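Long-range contact in putative oxidoreductase (Staphylococcus aureus subsp. aureus, PDB 3IV4), which is a putative oxidoreductase with a thioredoxin fold, probably a monothiol bacilliredoxin of the BrxC family acting in thiol redox chemistry: residues I38-A42 / E81-A85. Numbering follows the deposited sequence.
Sequences ISANA and ESPQA
The first torsion of I38 (chi1 -63°) sets CG2 anti to the backbone N, and this methyl meets the ring of P83. In S39 it is OG that lies anti to the backbone N (chi1 -160°), which carries the hydroxyl alongside the same ring. The peptide bond between S82 and P83 is cis, and P83 points its ring at the helix. I38, S39 and A42 line one helical face, and the ring packs against all three. I38 CG2 lies 3.9 Å from P83 CD, with the two side chains crossing at about a right angle. The methyl of A42 points at the ring from one turn further on, its CB 3.6 Å from P83 CG. Between I38 and A42 the ring reaches the helix backbone, with P83 CG 3.7 Å from S39 CA. The S39 hydroxyl lies against the CB side of the ring, OG 3.5 Å from P83 CB. No hydrogen bond joins the two segments, so the contact is van der Waals packing. The end of strand 26-32 and the residue after it satisfy the hydroxyls of S39 and S82. S39 OG is hydrogen-bonded to H32 ND1 and S33 N, and S82 OG to S33 OG. S39 OG and S82 OG stay 4.1 Å apart. A cis-proline just before a strand, facing the start of the helix that begins within the CPxx motif, is a hallmark of the thioredoxin fold. Here I38 and S39 end that motif. By analogy with relatives, the proline probably borders the active site. The contact joins the N-terminal part of helix 37-53 to the loop entering strand 84-89. That strand lies between strands 26-32 and 92-98, antiparallel to both, and P83 is hydrogen-bonded through its backbone to H99, just beyond strand 92-98.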
loop_
_atom_site.group_PDB
_atom_site.type_symbol
_atom_site.label_atom_id
_atom_site.label_comp_id
_atom_site.label_asym_id
_atom_site.label_seq_id
_atom_site.Cartn_x
_atom_site.Cartn_y
_atom_site.Cartn_z
ATOM N N ILE A 38 9.560 6.369 9.978
ATOM C CA ILE A 38 8.798 5.125 10.151
ATOM C C ILE A 38 8.122 4.746 8.826
ATOM O O ILE A 38 8.126 3.579 8.405
ATOM C CB ILE A 38 7.754 5.221 11.307
ATOM C CG1 ILE A 38 8.460 5.440 12.642
ATOM C CG2 ILE A 38 6.883 3.950 11.350
ATOM C CD1 ILE A 38 7.574 5.983 13.757
ATOM N N SER A 39 7.560 5.735 8.148
ATOM C CA SER A 39 6.959 5.493 6.844
ATOM C C SER A 39 7.990 5.076 5.791
ATOM O O SER A 39 7.750 4.148 4.999
ATOM C CB SER A 39 6.167 6.720 6.373
ATOM O OG SER A 39 5.235 6.329 5.378
ATOM N N ALA A 40 9.146 5.739 5.778
ATOM C CA ALA A 40 10.208 5.332 4.857
ATOM C C ALA A 40 10.656 3.893 5.089
ATOM O O ALA A 40 10.931 3.184 4.128
ATOM C CB ALA A 40 11.414 6.271 4.999
ATOM N N ASN A 41 10.746 3.474 6.351
ATOM C CA ASN A 41 11.092 2.076 6.662
ATOM C C ASN A 41 10.041 1.127 6.077
ATOM O O ASN A 41 10.375 0.104 5.459
ATOM C CB ASN A 41 11.181 1.880 8.184
ATOM C CG ASN A 41 12.418 2.518 8.797
ATOM O OD1 ASN A 41 13.393 2.797 8.108
ATOM N ND2 ASN A 41 12.380 2.740 10.114
ATOM N N ALA A 42 8.764 1.464 6.266
ATOM C CA ALA A 42 7.676 0.667 5.678
ATOM C C ALA A 42 7.699 0.631 4.143
ATOM O O ALA A 42 7.469 -0.411 3.542
ATOM C CB ALA A 42 6.327 1.156 6.186
ATOM N N GLU A 81 -4.079 5.507 9.395
ATOM C CA GLU A 81 -2.745 5.586 10.002
ATOM C C GLU A 81 -1.784 5.829 8.867
ATOM O O GLU A 81 -2.109 5.590 7.701
ATOM C CB GLU A 81 -2.325 4.282 10.693
ATOM C CG GLU A 81 -3.275 3.776 11.763
ATOM C CD GLU A 81 -3.161 4.511 13.083
ATOM O OE1 GLU A 81 -2.264 5.371 13.260
ATOM O OE2 GLU A 81 -3.992 4.203 13.959
ATOM N N SER A 82 -0.577 6.264 9.215
ATOM C CA SER A 82 0.500 6.288 8.242
ATOM C C SER A 82 1.817 5.936 8.931
ATOM O O SER A 82 2.129 6.479 9.997
ATOM C CB SER A 82 0.569 7.627 7.525
ATOM O OG SER A 82 1.436 7.518 6.417
ATOM N N PRO A 83 2.583 5.000 8.357
ATOM C CA PRO A 83 2.297 4.234 7.153
ATOM C C PRO A 83 1.242 3.164 7.443
ATOM O O PRO A 83 1.130 2.693 8.567
ATOM C CB PRO A 83 3.640 3.579 6.842
ATOM C CG PRO A 83 4.268 3.376 8.169
ATOM C CD PRO A 83 3.853 4.579 8.982
ATOM N N GLN A 84 0.519 2.745 6.411
ATOM C CA GLN A 84 -0.541 1.756 6.579
ATOM C C GLN A 84 -0.653 0.977 5.295
ATOM O O GLN A 84 -0.772 1.564 4.224
ATOM C CB GLN A 84 -1.851 2.466 6.904
ATOM C CG GLN A 84 -2.989 1.537 7.261
ATOM C CD GLN A 84 -4.205 2.341 7.739
ATOM O OE1 GLN A 84 -4.622 3.305 7.082
ATOM N NE2 GLN A 84 -4.747 1.974 8.904
ATOM N N ALA A 85 -0.634 -0.347 5.383
ATOM C CA ALA A 85 -0.655 -1.154 4.171
ATOM C C ALA A 85 -1.896 -2.019 4.152
ATOM O O ALA A 85 -2.362 -2.462 5.208
ATOM C CB ALA A 85 0.608 -2.022 4.083
#